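PDB 3C3J: putative tagatose-6-phosphate ketose/aldose isomerase from Escherichia coli, which is of unconfirmed function but belongs to the SIS-domain family, carrying two such domains in one chain, each built on a parallel sheet. Local coordinates for residues 99-109 with 123-134; 52-61 with 81-91. All coordinates share one frame; numbering follows the deposited sequence.

Interaction 1. Residues 99-109 with 123-134; sequences LNPAHPLLLIS and VELANQFVPECY
The carbonyl O of L105 accepts a hydrogen bond from Y134 N at 2.8 Å, and C133 gives it a CA-H...O contact. The edge of the Y134 ring also reaches this oxygen, with CD2 3.6 Å from L105 O. These contacts belong to the beta-alpha-beta unit of strand 105-111, helix 117-129 and strand 133-139 in the first SIS domain. The pairing is parallel. It starts with L105 N on E132 O and goes on with L107 N on Y134 O, a bond of 2.8 Å with an N-H...O angle of 171°. The helical segment 123-129 runs antiparallel to the strand segment 105-109, at 177° between their directions and with axes 10.1 Å apart.

Between helix and strand the packing is apolar. A126 CB meets L107 CD2 at 3.8 Å and also touches L105 CD2. L99 drops its CB on the CB of F129, while its two methyls reach the helix at L125 and A126. V130, just past the helix, has CG1 anti to its N (chi1 -174°). This puts CG1 3.2 Å from H103 O and also against L105 CB, while CG2 faces L99 and L105 CD2.

Beyond V130 polar contacts follow. Water 1 donates weakly to H103 O and accepts from E132 N. The E132 side chain is extended and lies alongside P104, and its OE2 forms a salt bridge with K51. At the C-terminal end of segment 99-109, S109 OG stands 3.6 Å from V123 CG2.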
loop_
_atom_site.group_PDB
_atom_site.type_symbol
_atom_site.label_atom_id
_atom_site.label_comp_id
_atom_site.label_asym_id
_atom_site.label_seq_id
_atom_site.Cartn_x
_atom_site.Cartn_y
_atom_site.Cartn_z
ATOM N N LEU A 99 -5.221 -2.408 -16.458
ATOM C CA LEU A 99 -6.191 -1.877 -17.420
ATOM C C LEU A 99 -6.811 -3.043 -18.145
ATOM O O LEU A 99 -6.104 -3.826 -18.800
ATOM C CB LEU A 99 -5.492 -0.929 -18.402
ATOM C CG LEU A 99 -4.915 0.319 -17.731
ATOM C CD1 LEU A 99 -4.015 1.087 -18.729
ATOM C CD2 LEU A 99 -6.062 1.201 -17.187
ATOM N N ASN A 100 -8.118 -3.196 -17.996
ATOM C CA ASN A 100 -8.825 -4.381 -18.461
ATOM C C ASN A 100 -9.566 -4.076 -19.765
ATOM O O ASN A 100 -10.571 -3.366 -19.762
ATOM C CB ASN A 100 -9.813 -4.865 -17.393
ATOM C CG ASN A 100 -10.403 -6.229 -17.729
ATOM O OD1 ASN A 100 -10.482 -6.619 -18.899
ATOM N ND2 ASN A 100 -10.823 -6.952 -16.711
ATOM N N PRO A 101 -9.083 -4.629 -20.893
ATOM C CA PRO A 101 -9.720 -4.358 -22.171
ATOM C C PRO A 101 -11.155 -4.888 -22.334
ATOM O O PRO A 101 -11.824 -4.523 -23.297
ATOM C CB PRO A 101 -8.777 -5.026 -23.185
ATOM C CG PRO A 101 -7.492 -5.179 -22.477
ATOM C CD PRO A 101 -7.902 -5.494 -21.062
ATOM N N ALA A 102 -11.611 -5.740 -21.421
ATOM C CA ALA A 102 -12.888 -6.434 -21.556
ATOM C C ALA A 102 -14.070 -5.696 -20.947
ATOM O O ALA A 102 -15.210 -6.153 -21.123
ATOM C CB ALA A 102 -12.792 -7.838 -20.911
ATOM N N HIS A 103 -13.812 -4.602 -20.226
ATOM C CA HIS A 103 -14.856 -3.826 -19.555
ATOM C C HIS A 103 -14.715 -2.344 -19.881
ATOM O O HIS A 103 -13.601 -1.883 -20.157
ATOM C CB HIS A 103 -14.769 -3.949 -18.033
ATOM C CG HIS A 103 -14.818 -5.352 -17.531
ATOM N ND1 HIS A 103 -15.877 -6.193 -17.773
ATOM C CD2 HIS A 103 -13.936 -6.057 -16.789
ATOM C CE1 HIS A 103 -15.639 -7.364 -17.215
ATOM N NE2 HIS A 103 -14.477 -7.301 -16.592
ATOM N N PRO A 104 -15.818 -1.588 -19.785
ATOM C CA PRO A 104 -15.657 -0.153 -19.901
ATOM C C PRO A 104 -14.888 0.375 -18.686
ATOM O O PRO A 104 -14.861 -0.269 -17.626
ATOM C CB PRO A 104 -17.103 0.396 -19.946
ATOM C CG PRO A 104 -18.005 -0.809 -20.096
ATOM C CD PRO A 104 -17.231 -1.965 -19.544
ATOM N N LEU A 105 -14.216 1.498 -18.875
ATOM C CA LEU A 105 -13.467 2.152 -17.812
ATOM C C LEU A 105 -13.796 3.637 -17.722
ATOM O O LEU A 105 -13.864 4.333 -18.735
ATOM C CB LEU A 105 -11.971 2.000 -18.083
ATOM C CG LEU A 105 -10.986 2.755 -17.189
ATOM C CD1 LEU A 105 -11.094 2.334 -15.718
ATOM C CD2 LEU A 105 -9.557 2.585 -17.664
ATOM N N LEU A 106 -13.933 4.132 -16.496
ATOM C CA LEU A 106 -13.969 5.546 -16.216
ATOM C C LEU A 106 -12.718 5.823 -15.386
ATOM O O LEU A 106 -12.583 5.296 -14.277
ATOM C CB LEU A 106 -15.218 5.934 -15.422
ATOM C CG LEU A 106 -15.280 7.398 -14.948
ATOM C CD1 LEU A 106 -15.118 8.396 -16.123
ATOM C CD2 LEU A 106 -16.558 7.686 -14.117
ATOM N N LEU A 107 -11.818 6.616 -15.928
ATOM C CA LEU A 107 -10.563 6.952 -15.247
ATOM C C LEU A 107 -10.678 8.330 -14.628
ATOM O O LEU A 107 -10.873 9.332 -15.342
ATOM C CB LEU A 107 -9.370 6.912 -16.212
ATOM C CG LEU A 107 -7.979 7.020 -15.585
ATOM C CD1 LEU A 107 -7.698 5.806 -14.654
ATOM C CD2 LEU A 107 -6.901 7.174 -16.675
ATOM N N ILE A 108 -10.566 8.376 -13.300
ATOM C CA ILE A 108 -10.589 9.636 -12.560
ATOM C C ILE A 108 -9.130 10.030 -12.282
ATOM O O ILE A 108 -8.438 9.375 -11.506
ATOM C CB ILE A 108 -11.394 9.512 -11.270
ATOM C CG1 ILE A 108 -12.825 9.064 -11.588
ATOM C CG2 ILE A 108 -11.423 10.864 -10.519
ATOM C CD1 ILE A 108 -13.486 8.417 -10.423
ATOM N N SER A 109 -8.645 11.042 -12.991
ATOM C CA SER A 109 -7.222 11.404 -12.952
ATOM C C SER A 109 -7.075 12.649 -12.085
ATOM O O SER A 109 -7.613 13.691 -12.415
ATOM C CB SER A 109 -6.699 11.696 -14.367
ATOM O OG SER A 109 -6.538 10.513 -15.161
ATOM N N VAL A 123 -3.469 8.494 -18.946
ATOM C CA VAL A 123 -4.633 8.759 -19.781
ATOM C C VAL A 123 -4.480 8.065 -21.156
ATOM O O VAL A 123 -5.399 7.373 -21.622
ATOM C CB VAL A 123 -4.895 10.296 -19.918
ATOM C CG1 VAL A 123 -5.927 10.607 -21.029
ATOM C CG2 VAL A 123 -5.386 10.889 -18.582
ATOM N N GLU A 124 -3.322 8.248 -21.774
ATOM C CA GLU A 124 -3.049 7.701 -23.112
ATOM C C GLU A 124 -3.065 6.179 -23.083
ATOM O O GLU A 124 -3.618 5.535 -23.973
ATOM C CB GLU A 124 -1.680 8.195 -23.628
ATOM C CG GLU A 124 -1.590 9.729 -23.909
ATOM C CD GLU A 124 -0.133 10.229 -24.202
ATOM O OE1 GLU A 124 0.855 9.508 -23.873
ATOM O OE2 GLU A 124 0.044 11.357 -24.737
ATOM N N LEU A 125 -2.456 5.608 -22.039
ATOM C CA LEU A 125 -2.410 4.161 -21.884
ATOM C C LEU A 125 -3.812 3.568 -21.675
ATOM O O LEU A 125 -4.153 2.550 -22.295
ATOM C CB LEU A 125 -1.458 3.813 -20.747
ATOM C CG LEU A 125 0.044 3.848 -21.059
ATOM C CD1 LEU A 125 0.840 3.851 -19.722
ATOM C CD2 LEU A 125 0.434 2.646 -21.938
ATOM N N ALA A 126 -4.641 4.252 -20.885
ATOM C CA ALA A 126 -6.002 3.799 -20.635
ATOM C C ALA A 126 -6.783 3.804 -21.957
ATOM O O ALA A 126 -7.447 2.809 -22.292
ATOM C CB ALA A 126 -6.683 4.647 -19.567
ATOM N N ASN A 127 -6.631 4.872 -22.740
ATOM C CA ASN A 127 -7.255 4.945 -24.069
ATOM C C ASN A 127 -6.746 3.852 -25.028
ATOM O O ASN A 127 -7.532 3.244 -25.755
ATOM C CB ASN A 127 -7.017 6.307 -24.725
ATOM C CG ASN A 127 -7.853 7.411 -24.134
ATOM O OD1 ASN A 127 -8.970 7.194 -23.650
ATOM N ND2 ASN A 127 -7.324 8.625 -24.200
ATOM N N GLN A 128 -5.441 3.601 -25.015
ATOM C CA GLN A 128 -4.837 2.545 -25.831
ATOM C C GLN A 128 -5.326 1.145 -25.446
ATOM O O GLN A 128 -5.626 0.327 -26.329
ATOM C CB GLN A 128 -3.321 2.571 -25.700
ATOM C CG GLN A 128 -2.591 3.559 -26.557
ATOM C CD GLN A 128 -1.072 3.403 -26.351
ATOM O OE1 GLN A 128 -0.369 2.722 -27.125
ATOM N NE2 GLN A 128 -0.589 3.967 -25.281
ATOM N N PHE A 129 -5.382 0.868 -24.141
ATOM C CA PHE A 129 -5.724 -0.475 -23.646
ATOM C C PHE A 129 -7.231 -0.788 -23.619
ATOM O O PHE A 129 -7.622 -1.929 -23.852
ATOM C CB PHE A 129 -5.155 -0.718 -22.243
ATOM C CG PHE A 129 -3.739 -1.218 -22.237
ATOM C CD1 PHE A 129 -2.698 -0.394 -22.566
ATOM C CD2 PHE A 129 -3.450 -2.537 -21.886
ATOM C CE1 PHE A 129 -1.387 -0.887 -22.571
ATOM C CE2 PHE A 129 -2.160 -3.014 -21.902
ATOM C CZ PHE A 129 -1.135 -2.190 -22.226
ATOM N N VAL A 130 -8.059 0.202 -23.313
ATOM C CA VAL A 130 -9.470 -0.048 -23.000
ATOM C C VAL A 130 -10.339 0.569 -24.090
ATOM O O VAL A 130 -10.411 1.798 -24.223
ATOM C CB VAL A 130 -9.852 0.451 -21.602
ATOM C CG1 VAL A 130 -11.321 0.021 -21.246
ATOM C CG2 VAL A 130 -8.842 -0.075 -20.585
ATOM N N PRO A 131 -10.966 -0.295 -24.910
ATOM C CA PRO A 131 -11.751 0.195 -26.032
ATOM C C PRO A 131 -12.825 1.206 -25.668
ATOM O O PRO A 131 -12.994 2.191 -26.380
ATOM C CB PRO A 131 -12.367 -1.081 -26.631
ATOM C CG PRO A 131 -11.553 -2.189 -26.135
ATOM C CD PRO A 131 -10.939 -1.777 -24.848
ATOM N N GLU A 132 -13.569 0.958 -24.603
ATOM C CA GLU A 132 -14.579 1.905 -24.127
ATOM C C GLU A 132 -14.095 2.602 -22.854
ATOM O O GLU A 132 -14.306 2.135 -21.739
ATOM C CB GLU A 132 -15.925 1.206 -23.907
ATOM C CG GLU A 132 -17.064 2.215 -23.796
ATOM C CD GLU A 132 -18.413 1.612 -23.459
ATOM O OE1 GLU A 132 -18.565 0.368 -23.484
ATOM O OE2 GLU A 132 -19.328 2.428 -23.172
ATOM N N CYS A 133 -13.463 3.746 -23.058
ATOM C CA CYS A 133 -12.750 4.453 -22.012
ATOM C C CYS A 133 -13.259 5.885 -21.913
ATOM O O CYS A 133 -13.425 6.588 -22.951
ATOM C CB CYS A 133 -11.255 4.461 -22.295
ATOM S SG CYS A 133 -10.281 4.898 -20.866
ATOM N N TYR A 134 -13.540 6.289 -20.673
ATOM C CA TYR A 134 -14.024 7.628 -20.356
ATOM C C TYR A 134 -13.126 8.212 -19.283
ATOM O O TYR A 134 -12.466 7.478 -18.549
ATOM C CB TYR A 134 -15.470 7.613 -19.872
ATOM C CG TYR A 134 -16.401 6.888 -20.805
ATOM C CD1 TYR A 134 -16.996 7.543 -21.881
ATOM C CD2 TYR A 134 -16.661 5.531 -20.624
ATOM C CE1 TYR A 134 -17.832 6.860 -22.748
ATOM C CE2 TYR A 134 -17.530 4.833 -21.486
ATOM C CZ TYR A 134 -18.102 5.505 -22.537
ATOM O OH TYR A 134 -18.932 4.818 -23.413
HETATM O O HOH W 1 -13.737 -1.423 -22.960
#

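Interaction 2. Residues 52-61 with 81-91; sequences ENLRIILTGA and KNFSAVPTTDL
A beta-alpha-beta unit of the first SIS domain is closed here: strand 55-59 pairs in parallel with strand 82-85, and helix 63-79 links them. Strand 82-85 is the outermost one of the sheet within this chain. The short axes lie 4.6 Å apart and are 24° from parallel. Four backbone hydrogen bonds join the segments along this pairing. I56 N gives to N82 O, S84 N to I56 O, L58 N to S84 O (2.8 Å, N-H...O angle 172°) and V86 N to L58 O.

I56 and F83 lie side by side on the sheet face that also carries L58 and A85. CD1 of I56 sits over the F83 ring, 3.6 Å from its centroid, in a CH-pi contact. L58 CD1 touches the same ring at its edge, 3.7 Å from F83 CD1. F187 meets the F83 ring edge-to-face. I57, on the other face with S84, sets CG2 against CB of V86, just past the strand.

At the strand entrance, R55 NH1 donates to N53 O at 2.9 Å; the oxygen lies near the guanidinium plane, but the donor stands above the carbonyl plane. R55 also packs on N82 of the second subunit. Water 2 accepts from N82 N and reaches L54 O.

At the other end P87 is the N-cap of helix 88-93. T88 N bonds to G60 O at 2.8 Å, which ties the first turn of the helix to G60, just after T59. T59 carries OG1 anti to its backbone N (chi1 -165°), which aims it at V86 O. There OG1 donates to V86 O in the carbonyl plane, at 2.7 Å.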
loop_
_atom_site.group_PDB
_atom_site.type_symbol
_atom_site.label_atom_id
_atom_site.label_comp_id
_atom_site.label_asym_id
_atom_site.label_seq_id
_atom_site.Cartn_x
_atom_site.Cartn_y
_atom_site.Cartn_z
ATOM N N GLU A 52 -23.440 -1.793 -15.972
ATOM C CA GLU A 52 -23.182 -2.837 -14.977
ATOM C C GLU A 52 -21.697 -3.170 -14.797
ATOM O O GLU A 52 -21.200 -3.305 -13.667
ATOM C CB GLU A 52 -23.945 -4.116 -15.399
ATOM C CG GLU A 52 -23.446 -5.463 -14.774
ATOM C CD GLU A 52 -23.471 -6.671 -15.754
ATOM O OE1 GLU A 52 -24.489 -6.875 -16.477
ATOM O OE2 GLU A 52 -22.466 -7.436 -15.781
ATOM N N ASN A 53 -21.010 -3.333 -15.925
ATOM C CA ASN A 53 -19.641 -3.812 -15.934
ATOM C C ASN A 53 -18.566 -2.699 -15.873
ATOM O O ASN A 53 -17.384 -2.989 -16.024
ATOM C CB ASN A 53 -19.425 -4.697 -17.168
ATOM C CG ASN A 53 -19.843 -4.009 -18.497
ATOM O OD1 ASN A 53 -20.535 -2.972 -18.505
ATOM N ND2 ASN A 53 -19.433 -4.615 -19.634
ATOM N N LEU A 54 -18.976 -1.447 -15.655
ATOM C CA LEU A 54 -18.036 -0.329 -15.575
ATOM C C LEU A 54 -17.032 -0.531 -14.450
ATOM O O LEU A 54 -17.405 -0.886 -13.325
ATOM C CB LEU A 54 -18.770 1.001 -15.376
ATOM C CG LEU A 54 -17.937 2.280 -15.255
ATOM C CD1 LEU A 54 -17.302 2.630 -16.572
ATOM C CD2 LEU A 54 -18.790 3.451 -14.683
ATOM N N ARG A 55 -15.756 -0.328 -14.779
ATOM C CA ARG A 55 -14.685 -0.161 -13.777
ATOM C C ARG A 55 -14.404 1.329 -13.620
ATOM O O ARG A 55 -14.358 2.074 -14.613
ATOM C CB ARG A 55 -13.413 -0.880 -14.210
ATOM C CG ARG A 55 -13.343 -2.340 -13.798
ATOM C CD ARG A 55 -14.531 -3.161 -14.233
ATOM N NE ARG A 55 -14.457 -4.534 -13.700
ATOM C CZ ARG A 55 -15.454 -5.426 -13.738
ATOM N NH1 ARG A 55 -16.618 -5.134 -14.297
ATOM N NH2 ARG A 55 -15.278 -6.635 -13.212
ATOM N N ILE A 56 -14.208 1.769 -12.387
ATOM C CA ILE A 56 -13.865 3.157 -12.125
ATOM C C ILE A 56 -12.525 3.126 -11.392
ATOM O O ILE A 56 -12.418 2.542 -10.334
ATOM C CB ILE A 56 -14.916 3.894 -11.283
ATOM C CG1 ILE A 56 -16.336 3.777 -11.879
ATOM C CG2 ILE A 56 -14.524 5.354 -11.110
ATOM C CD1 ILE A 56 -17.401 4.386 -11.001
ATOM N N ILE A 57 -11.504 3.740 -11.975
ATOM C CA ILE A 57 -10.186 3.765 -11.359
ATOM C C ILE A 57 -9.848 5.186 -10.961
ATOM O O ILE A 57 -9.909 6.091 -11.789
ATOM C CB ILE A 57 -9.098 3.171 -12.282
ATOM C CG1 ILE A 57 -9.335 1.680 -12.456
ATOM C CG2 ILE A 57 -7.675 3.428 -11.715
ATOM C CD1 ILE A 57 -8.381 0.964 -13.427
ATOM N N LEU A 58 -9.490 5.381 -9.700
ATOM C CA LEU A 58 -8.968 6.660 -9.227
ATOM C C LEU A 58 -7.446 6.600 -9.325
ATOM O O LEU A 58 -6.817 5.708 -8.772
ATOM C CB LEU A 58 -9.381 6.901 -7.773
ATOM C CG LEU A 58 -10.750 7.500 -7.536
ATOM C CD1 LEU A 58 -11.870 6.579 -8.038
ATOM C CD2 LEU A 58 -10.913 7.853 -6.054
ATOM N N THR A 59 -6.851 7.553 -10.031
ATOM C CA THR A 59 -5.415 7.524 -10.249
ATOM C C THR A 59 -4.747 8.888 -10.023
ATOM O O THR A 59 -5.292 9.939 -10.379
ATOM C CB THR A 59 -5.083 6.961 -11.663
ATOM O OG1 THR A 59 -3.696 6.613 -11.724
ATOM C CG2 THR A 59 -5.439 7.992 -12.804
ATOM N N GLY A 60 -3.569 8.845 -9.414
ATOM C CA GLY A 60 -2.707 10.003 -9.226
ATOM C C GLY A 60 -1.310 9.509 -8.847
ATOM O O GLY A 60 -1.108 8.300 -8.616
ATOM N N ALA A 61 -0.349 10.432 -8.803
ATOM C CA ALA A 61 1.016 10.131 -8.381
ATOM C C ALA A 61 1.287 10.756 -7.023
ATOM O O ALA A 61 0.755 11.813 -6.716
ATOM C CB ALA A 61 1.999 10.694 -9.401
ATOM N N LYS A 81 -20.719 0.425 -6.851
ATOM C CA LYS A 81 -20.034 0.391 -8.134
ATOM C C LYS A 81 -18.597 -0.057 -7.930
ATOM O O LYS A 81 -18.082 -0.076 -6.806
ATOM C CB LYS A 81 -20.047 1.754 -8.817
ATOM C CG LYS A 81 -21.428 2.428 -8.943
ATOM C CD LYS A 81 -22.394 1.582 -9.700
ATOM C CE LYS A 81 -23.483 2.427 -10.421
ATOM N NZ LYS A 81 -24.110 3.421 -9.501
ATOM N N ASN A 82 -17.958 -0.390 -9.046
ATOM C CA ASN A 82 -16.606 -0.950 -9.059
ATOM C C ASN A 82 -15.520 0.137 -8.997
ATOM O O ASN A 82 -14.825 0.375 -9.981
ATOM C CB ASN A 82 -16.412 -1.785 -10.340
ATOM C CG ASN A 82 -17.354 -2.955 -10.439
ATOM O OD1 ASN A 82 -17.958 -3.214 -11.510
ATOM N ND2 ASN A 82 -17.476 -3.698 -9.352
ATOM N N PHE A 83 -15.389 0.789 -7.842
ATOM C CA PHE A 83 -14.343 1.788 -7.606
ATOM C C PHE A 83 -13.089 1.113 -7.073
ATOM O O PHE A 83 -13.186 0.243 -6.186
ATOM C CB PHE A 83 -14.786 2.808 -6.550
ATOM C CG PHE A 83 -15.704 3.867 -7.043
ATOM C CD1 PHE A 83 -15.201 5.082 -7.515
ATOM C CD2 PHE A 83 -17.079 3.666 -7.024
ATOM C CE1 PHE A 83 -16.047 6.063 -7.971
ATOM C CE2 PHE A 83 -17.938 4.647 -7.462
ATOM C CZ PHE A 83 -17.429 5.848 -7.950
ATOM N N SER A 84 -11.928 1.520 -7.594
ATOM C CA SER A 84 -10.631 1.120 -7.075
ATOM C C SER A 84 -9.619 2.253 -7.292
ATOM O O SER A 84 -9.873 3.162 -8.059
ATOM C CB SER A 84 -10.131 -0.150 -7.755
ATOM O OG SER A 84 -9.882 0.052 -9.122
ATOM N N ALA A 85 -8.472 2.146 -6.633
ATOM C CA ALA A 85 -7.394 3.102 -6.761
ATOM C C ALA A 85 -6.129 2.415 -7.305
ATOM O O ALA A 85 -5.687 1.382 -6.776
ATOM C CB ALA A 85 -7.076 3.728 -5.376
ATOM N N VAL A 86 -5.530 3.000 -8.332
ATOM C CA VAL A 86 -4.253 2.515 -8.873
ATOM C C VAL A 86 -3.435 3.747 -9.160
ATOM O O VAL A 86 -3.859 4.585 -9.947
ATOM C CB VAL A 86 -4.424 1.694 -10.202
ATOM C CG1 VAL A 86 -3.082 1.182 -10.707
ATOM C CG2 VAL A 86 -5.355 0.525 -9.998
ATOM N N PRO A 87 -2.279 3.883 -8.520
ATOM C CA PRO A 87 -1.426 5.048 -8.757
ATOM C C PRO A 87 -1.027 5.176 -10.216
ATOM O O PRO A 87 -0.863 4.163 -10.902
ATOM C CB PRO A 87 -0.180 4.758 -7.917
ATOM C CG PRO A 87 -0.587 3.735 -6.927
ATOM C CD PRO A 87 -1.730 2.973 -7.499
ATOM N N THR A 88 -0.893 6.402 -10.710
ATOM C CA THR A 88 -0.443 6.603 -12.077
ATOM C C THR A 88 0.917 5.986 -12.303
ATOM O O THR A 88 1.209 5.556 -13.415
ATOM C CB THR A 88 -0.387 8.075 -12.504
ATOM O OG1 THR A 88 0.493 8.795 -11.634
ATOM C CG2 THR A 88 -1.794 8.679 -12.472
ATOM N N THR A 89 1.741 5.946 -11.262
ATOM C CA THR A 89 3.068 5.368 -11.370
ATOM C C THR A 89 2.993 3.862 -11.687
ATOM O O THR A 89 3.823 3.358 -12.448
ATOM C CB THR A 89 3.893 5.684 -10.084
ATOM O OG1 THR A 89 3.082 5.453 -8.924
ATOM C CG2 THR A 89 4.340 7.165 -10.078
ATOM N N ASP A 90 1.979 3.155 -11.184
ATOM C CA ASP A 90 1.765 1.735 -11.556
ATOM C C ASP A 90 1.122 1.547 -12.933
ATOM O O ASP A 90 1.463 0.592 -13.653
ATOM C CB ASP A 90 0.901 1.000 -10.521
ATOM C CG ASP A 90 1.598 0.831 -9.186
ATOM O OD1 ASP A 90 2.847 0.871 -9.138
ATOM O OD2 ASP A 90 0.890 0.656 -8.162
ATOM N N LEU A 91 0.197 2.431 -13.300
ATOM C CA LEU A 91 -0.405 2.398 -14.637
ATOM C C LEU A 91 0.644 2.580 -15.708
ATOM O O LEU A 91 0.622 1.870 -16.717
ATOM C CB LEU A 91 -1.508 3.451 -14.790
ATOM C CG LEU A 91 -2.804 3.207 -14.006
ATOM C CD1 LEU A 91 -3.881 4.314 -14.314
ATOM C CD2 LEU A 91 -3.322 1.788 -14.235
HETATM O O HOH W 2 -19.347 -0.151 -11.645
#

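Overall arrangement
Interactions 1 and 2 share one parallel sheet and follow each other along the chain. Their centres are about 10 Å apart. Strands 55-59 and 105-111 are neighbours, so interaction 2 continues into interaction 1 by backbone pairing: L106 N lies 2.8 Å from R55 O, and I108 N lies 2.8 Å from I57 O, both probable hydrogen bonds. Side chains join them too. I108 CD1 packs 3.3 Å from I56 CG2 and 3.4 Å from L58 CD1. T88 and L91 of interaction 2 touch A122 of helix 117-129, the helix of interaction 1. Both contacts also reach the second subunit, with H103 packing on its E52 and A61 on its H266.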